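Local coordinates for protein kojibiose phosphorylase (Gut metagenome, PDB 6W0P) that belongs to glycoside hydrolase family 65, a family of carbohydrate-active enzymes whose catalytic domain is built largely of helices, at residues 346-349 against 350-354; 556-559 against 560-564. One frame throughout, in Å; residues are numbered along the deposited sequence. Where two conformers were deposited one is given.

In the fold
Contacts 1 and 2 are both local turns within the central catalytic domain of this family 65 protein, and they follow one another along the chain. Contact 1 brings a loop into the start of helix 351-361, and its centre lies about 7 Å from the centre of the chain, in the buried heart of the molecule. Contact 2 is a short 3-10 turn in the long loop between helices 522-534 and 590-596, its centre about 33 Å from the centre of the chain and at the surface. The centres of contacts 1 and 2 are about 31 Å apart, and the nearest atoms of contacts 1 and 2 about 18 Å. Helix 590-596 meets contact 1 through Met592, while the second subunit packs on the leading end of contact 2.

Contact 1: 346-349 against 350-354; sequences GHAF and WDNET
Loop residues 346-349 run straight into the first turn of helix 351-361, in the interior of the catalytic domain, and Phe349 and Asn352 meet where loop becomes helix. The amide N of Asn352 gives its hydrogen to Phe349 O at 3.0 Å, and this nearly straight bond closes the turn. The Asn352 side chain folds back along the loop: its CG stands anti to its own carbonyl carbon (chi1 -76°), which carries ND2 of Asn352 over the methyl CB of Ala348 at 3.4 Å. Its amide has two ends to use. Asn352 OD1 accepts from a water 2.6 Å away, which in turn takes the N-H of Phe349 at 3.1 Å from N and lies at the edge of the Phe349 ring, while ND2 is bonded to Ile334 O. One turn on, Thr354 OG1 donates to Trp350 O at 3.0 Å and lies over one face of the indole, offset toward its rim; Trp350 O also accepts Thr354 N. Glu353 OE1, 3.5 Å from Phe349 O, is no partner of that oxygen and pairs instead with Arg375. The direct link between loop and helix is thus a backbone one; what asparagine adds is an amide that can accept and donate at once, through the water to Phe349 N and directly to Ile334 O, leaving both ends of a buried group satisfied.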
ATOM      1  N   GLY A 346     -15.965   4.817 -14.621  1.00 33.63           N
ATOM      2  CA  GLY A 346     -16.286   4.400 -15.991  1.00 33.29           C
ATOM      3  C   GLY A 346     -15.253   3.419 -16.500  1.00 33.10           C
ATOM      4  O   GLY A 346     -15.149   3.284 -17.772  1.00 34.90           O
ATOM      5  N   HIS A 347     -14.515   2.777 -15.578  1.00 31.09           N
ATOM      6  CA  HIS A 347     -13.380   1.860 -15.904  1.00 30.95           C
ATOM      7  C   HIS A 347     -13.901   0.522 -16.447  1.00 29.69           C
ATOM      8  O   HIS A 347     -14.921   0.065 -15.949  1.00 28.96           O
ATOM      9  CB  HIS A 347     -12.484   1.558 -14.698  1.00 31.10           C
ATOM     10  CG  HIS A 347     -11.597   2.684 -14.301  1.00 31.78           C
ATOM     11  ND1 HIS A 347     -10.990   2.724 -13.060  1.00 32.15           N
ATOM     12  CD2 HIS A 347     -11.226   3.801 -14.964  1.00 32.19           C
ATOM     13  CE1 HIS A 347     -10.276   3.825 -12.966  1.00 32.28           C
ATOM     14  NE2 HIS A 347     -10.412   4.511 -14.133  1.00 32.93           N
ATOM     15  N   ALA A 348     -13.208  -0.032 -17.441  1.00 28.89           N
ATOM     16  CA  ALA A 348     -13.334  -1.414 -17.942  1.00 28.83           C
ATOM     17  C   ALA A 348     -12.511  -2.313 -17.030  1.00 28.73           C
ATOM     18  O   ALA A 348     -11.393  -1.897 -16.621  1.00 29.01           O
ATOM     19  CB  ALA A 348     -12.833  -1.530 -19.365  1.00 28.77           C
ATOM     20  N   PHE A 349     -13.037  -3.495 -16.731  1.00 28.29           N
ATOM     21  CA  PHE A 349     -12.330  -4.566 -15.991  1.00 28.24           C
ATOM     22  C   PHE A 349     -12.346  -5.817 -16.869  1.00 27.82           C
ATOM     23  O   PHE A 349     -13.042  -5.814 -17.907  1.00 27.05           O
ATOM     24  CB  PHE A 349     -12.977  -4.782 -14.620  1.00 28.71           C
ATOM     25  CG  PHE A 349     -12.908  -3.598 -13.689  1.00 30.23           C
ATOM     26  CD1 PHE A 349     -13.748  -2.507 -13.851  1.00 30.56           C
ATOM     27  CD2 PHE A 349     -11.985  -3.564 -12.654  1.00 30.50           C
ATOM     28  CE1 PHE A 349     -13.684  -1.426 -12.983  1.00 30.87           C
ATOM     29  CE2 PHE A 349     -11.904  -2.467 -11.812  1.00 30.67           C
ATOM     30  CZ  PHE A 349     -12.760  -1.405 -11.967  1.00 30.61           C
ATOM     31  N   TRP A 350     -11.623  -6.862 -16.454  1.00 27.90           N
ATOM     32  CA  TRP A 350     -11.563  -8.169 -17.162  1.00 27.91           C
ATOM     33  C   TRP A 350     -12.983  -8.745 -17.350  1.00 28.59           C
ATOM     34  O   TRP A 350     -13.127  -9.575 -18.274  1.00 27.72           O
ATOM     35  CB  TRP A 350     -10.660  -9.122 -16.383  1.00 27.78           C
ATOM     36  CG  TRP A 350     -11.338  -9.708 -15.181  1.00 27.47           C
ATOM     37  CD1 TRP A 350     -11.803  -9.047 -14.079  1.00 27.01           C
ATOM     38  CD2 TRP A 350     -11.610 -11.102 -14.971  1.00 27.06           C
ATOM     39  NE1 TRP A 350     -12.362  -9.937 -13.207  1.00 27.25           N
ATOM     40  CE2 TRP A 350     -12.270 -11.205 -13.732  1.00 27.32           C
ATOM     41  CE3 TRP A 350     -11.386 -12.261 -15.722  1.00 27.66           C
ATOM     42  CZ2 TRP A 350     -12.673 -12.439 -13.211  1.00 27.72           C
ATOM     43  CZ3 TRP A 350     -11.787 -13.478 -15.210  1.00 27.68           C
ATOM     44  CH2 TRP A 350     -12.446 -13.565 -13.980  1.00 27.56           C
ATOM     45  N   ASP A 351     -13.942  -8.287 -16.507  1.00 29.20           N
ATOM     46  CA  ASP A 351     -15.409  -8.582 -16.537  0.60 29.31           C
ATOM     47  C   ASP A 351     -15.992  -8.381 -17.933  1.00 29.84           C
ATOM     48  O   ASP A 351     -16.915  -9.140 -18.289  1.00 29.71           O
ATOM     49  CB  ASP A 351     -16.263  -7.604 -15.706  0.60 29.16           C
ATOM     50  CG  ASP A 351     -15.953  -7.545 -14.229  0.60 28.37           C
ATOM     51  OD1 ASP A 351     -14.772  -7.367 -13.905  0.60 27.31           O
ATOM     52  OD2 ASP A 351     -16.911  -7.708 -13.418  0.60 28.93           O
ATOM     53  N   ASN A 352     -15.528  -7.346 -18.623  1.00 30.09           N
ATOM     54  CA  ASN A 352     -16.028  -6.987 -19.968  1.00 31.15           C
ATOM     55  C   ASN A 352     -15.859  -8.218 -20.851  1.00 30.62           C
ATOM     56  O   ASN A 352     -16.823  -8.604 -21.495  1.00 29.73           O
ATOM     57  CB  ASN A 352     -15.328  -5.754 -20.549  1.00 32.87           C
ATOM     58  CG  ASN A 352     -15.815  -4.462 -19.929  1.00 34.02           C
ATOM     59  OD1 ASN A 352     -16.554  -4.478 -18.955  1.00 36.87           O
ATOM     60  ND2 ASN A 352     -15.450  -3.332 -20.506  1.00 35.98           N
ATOM     61  N   GLU A 353     -14.665  -8.804 -20.832  1.00 31.12           N
ATOM     62  CA  GLU A 353     -14.260  -9.877 -21.766  1.00 31.50           C
ATOM     63  C   GLU A 353     -14.868 -11.216 -21.336  1.00 31.08           C
ATOM     64  O   GLU A 353     -15.228 -11.976 -22.212  1.00 31.21           O
ATOM     65  CB  GLU A 353     -12.739  -9.962 -21.857  1.00 31.71           C
ATOM     66  CG  GLU A 353     -12.115  -8.857 -22.678  1.00 31.54           C
ATOM     67  CD  GLU A 353     -12.178  -7.453 -22.091  1.00 31.89           C
ATOM     68  OE1 GLU A 353     -12.017  -7.292 -20.863  1.00 31.16           O
ATOM     69  OE2 GLU A 353     -12.365  -6.513 -22.885  1.00 32.14           O
ATOM     70  N   THR A 354     -14.999 -11.482 -20.038  1.00 30.91           N
ATOM     71  CA  THR A 354     -15.239 -12.841 -19.518  1.00 31.25           C
ATOM     72  C   THR A 354     -16.691 -13.022 -19.065  1.00 32.07           C
ATOM     73  O   THR A 354     -17.033 -14.170 -18.766  1.00 32.87           O
ATOM     74  CB  THR A 354     -14.263 -13.125 -18.372  1.00 31.12           C
ATOM     75  OG1 THR A 354     -14.385 -12.109 -17.366  1.00 30.71           O
ATOM     76  CG2 THR A 354     -12.840 -13.194 -18.871  1.00 30.94           C
TER
HETATM   77  O   HOH W   1     -16.094  -3.372 -16.684  1.00 34.67           O

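Contact 2: 556-559 against 560-564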
ATOM      1  N   PRO A 556      -4.940 -23.142   6.602  1.00 29.66           N
ATOM      2  CA  PRO A 556      -5.892 -23.192   7.703  1.00 29.73           C
ATOM      3  C   PRO A 556      -7.326 -23.155   7.173  1.00 30.11           C
ATOM      4  O   PRO A 556      -7.624 -22.343   6.288  1.00 29.65           O
ATOM      5  CB  PRO A 556      -5.545 -21.952   8.537  1.00 29.48           C
ATOM      6  CG  PRO A 556      -4.084 -21.744   8.264  1.00 29.39           C
ATOM      7  CD  PRO A 556      -3.900 -22.134   6.817  1.00 29.60           C
ATOM      8  N   HIS A 557      -8.164 -24.034   7.715  1.00 30.65           N
ATOM      9  CA  HIS A 557      -9.590 -24.168   7.329  1.00 31.48           C
ATOM     10  C   HIS A 557     -10.421 -23.196   8.160  1.00 31.65           C
ATOM     11  O   HIS A 557     -10.297 -23.239   9.393  1.00 31.87           O
ATOM     12  CB  HIS A 557     -10.101 -25.608   7.515  1.00 32.01           C
ATOM     13  CG  HIS A 557     -11.527 -25.726   7.100  1.00 32.59           C
ATOM     14  ND1 HIS A 557     -11.939 -25.451   5.791  1.00 32.04           N
ATOM     15  CD2 HIS A 557     -12.647 -26.013   7.806  1.00 32.41           C
ATOM     16  CE1 HIS A 557     -13.254 -25.600   5.723  1.00 32.03           C
ATOM     17  NE2 HIS A 557     -13.707 -25.944   6.942  1.00 32.18           N
ATOM     18  N   VAL A 558     -11.202 -22.331   7.513  1.00 31.97           N
ATOM     19  CA  VAL A 558     -12.316 -21.594   8.181  1.00 32.97           C
ATOM     20  C   VAL A 558     -13.618 -21.967   7.472  1.00 33.49           C
ATOM     21  O   VAL A 558     -13.710 -21.821   6.227  1.00 31.77           O
ATOM     22  CB  VAL A 558     -12.139 -20.063   8.227  1.00 32.80           C
ATOM     23  CG1 VAL A 558     -13.336 -19.412   8.923  1.00 33.03           C
ATOM     24  CG2 VAL A 558     -10.849 -19.629   8.921  1.00 32.61           C
ATOM     25  N   ASP A 559     -14.580 -22.436   8.258  1.00 35.00           N
ATOM     26  CA  ASP A 559     -15.953 -22.736   7.786  1.00 36.97           C
ATOM     27  C   ASP A 559     -16.681 -21.391   7.695  1.00 37.17           C
ATOM     28  O   ASP A 559     -16.887 -20.730   8.735  1.00 38.21           O
ATOM     29  CB  ASP A 559     -16.626 -23.767   8.692  1.00 39.08           C
ATOM     30  CG  ASP A 559     -18.039 -24.162   8.281  1.00 41.02           C
ATOM     31  OD1 ASP A 559     -18.579 -23.586   7.305  1.00 39.86           O
ATOM     32  OD2 ASP A 559     -18.594 -25.063   8.951  1.00 47.27           O
ATOM     33  N   ILE A 560     -17.027 -20.984   6.485  1.00 37.45           N
ATOM     34  CA  ILE A 560     -17.715 -19.693   6.217  1.00 38.63           C
ATOM     35  C   ILE A 560     -19.000 -19.582   7.069  1.00 39.88           C
ATOM     36  O   ILE A 560     -19.383 -18.437   7.388  1.00 37.82           O
ATOM     37  CB  ILE A 560     -17.983 -19.557   4.710  1.00 38.93           C
ATOM     38  CG1 ILE A 560     -16.673 -19.277   3.977  1.00 39.75           C
ATOM     39  CG2 ILE A 560     -19.027 -18.486   4.446  1.00 39.68           C
ATOM     40  CD1 ILE A 560     -16.805 -19.256   2.482  1.00 39.93           C
ATOM     41  N   LYS A 561     -19.636 -20.705   7.418  1.00 41.65           N
ATOM     42  CA  LYS A 561     -20.899 -20.735   8.204  1.00 46.14           C
ATOM     43  C   LYS A 561     -20.665 -20.195   9.624  1.00 48.44           C
ATOM     44  O   LYS A 561     -21.663 -19.823  10.257  1.00 49.82           O
ATOM     45  CB  LYS A 561     -21.492 -22.148   8.221  1.00 48.44           C
ATOM     46  CG  LYS A 561     -21.968 -22.645   6.857  1.00 50.99           C
ATOM     47  CD  LYS A 561     -22.760 -23.951   6.885  1.00 55.23           C
ATOM     48  CE  LYS A 561     -21.907 -25.199   7.048  1.00 57.24           C
ATOM     49  NZ  LYS A 561     -21.785 -25.610   8.470  1.00 58.62           N
ATOM     50  N   THR A 562     -19.411 -20.114  10.097  1.00 49.97           N
ATOM     51  CA  THR A 562     -19.061 -19.646  11.469  1.00 51.10           C
ATOM     52  C   THR A 562     -18.781 -18.140  11.474  1.00 50.83           C
ATOM     53  O   THR A 562     -18.587 -17.564  12.551  1.00 51.82           O
ATOM     54  CB  THR A 562     -17.851 -20.392  12.051  1.00 52.10           C
ATOM     55  OG1 THR A 562     -16.688 -19.877  11.394  1.00 51.04           O
ATOM     56  CG2 THR A 562     -17.968 -21.900  11.925  1.00 51.94           C
ATOM     57  N   ILE A 563     -18.734 -17.511  10.312  1.00 51.32           N
ATOM     58  CA  ILE A 563     -18.541 -16.042  10.231  1.00 51.81           C
ATOM     59  C   ILE A 563     -19.894 -15.421  10.583  1.00 54.54           C
ATOM     60  O   ILE A 563     -20.890 -15.733   9.909  1.00 51.90           O
ATOM     61  CB  ILE A 563     -17.986 -15.635   8.851  1.00 52.31           C
ATOM     62  CG1 ILE A 563     -16.596 -16.241   8.620  1.00 52.98           C
ATOM     63  CG2 ILE A 563     -17.966 -14.122   8.697  1.00 52.95           C
ATOM     64  CD1 ILE A 563     -16.159 -16.272   7.172  1.00 53.41           C
ATOM     65  N   LYS A 564     -19.926 -14.612  11.638  1.00 60.00           N
ATOM     66  CA  LYS A 564     -21.157 -13.928  12.110  1.00 64.59           C
ATOM     67  C   LYS A 564     -21.473 -12.817  11.103  1.00 68.46           C
ATOM     68  O   LYS A 564     -20.594 -12.485  10.280  1.00 71.02           O
ATOM     69  CB  LYS A 564     -20.984 -13.397  13.539  1.00 66.72           C
ATOM     70  CG  LYS A 564     -20.529 -14.409  14.588  1.00 69.43           C
ATOM     71  CD  LYS A 564     -19.560 -13.849  15.641  1.00 72.23           C
ATOM     72  CE  LYS A 564     -18.451 -14.818  16.028  1.00 75.08           C
ATOM     73  NZ  LYS A 564     -17.318 -14.149  16.719  1.00 73.17           N
TER
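The backbone turns at Asp559 from an extended run into a 3-10 turn at 560-562, with Thr562 N bonded to Asp559 O at 2.9 Å. Thr562 OG1 donates to the same carbonyl oxygen, Asp559 O, at 2.8 Å, approaching nearly along the C=O axis, whereas the amide comes from above the carbonyl plane, so two donors of one residue grip Asp559 O. Threonine suits this place because its hydroxyl, set between backbone N and carbonyl carbon (chi1 75°), reaches back over the turn while Thr562 CG2 lies 4.0 Å from Asp559 CB. Asp559 OD1 takes the amide N of Lys561, two residues on, at 3.1 Å from above the carboxylate plane, which makes an Asx turn. The other oxygen, Asp559 OD2, offers its syn lone pair to Lys561 NZ at 3.3 Å in a salt bridge, the lysine chain bending at its last two torsions to bring the ammonium back. Both carboxylate oxygens are therefore engaged by one residue. The turn lies in the loop between helices 522-534 and 590-596; Val558 rests on Thr582 and Ile584 of that loop, Ile560 on Leu618 between helices 603-613 and 624-634, and Pro556 and His557 on Tyr461 and Gln463 of the second subunit.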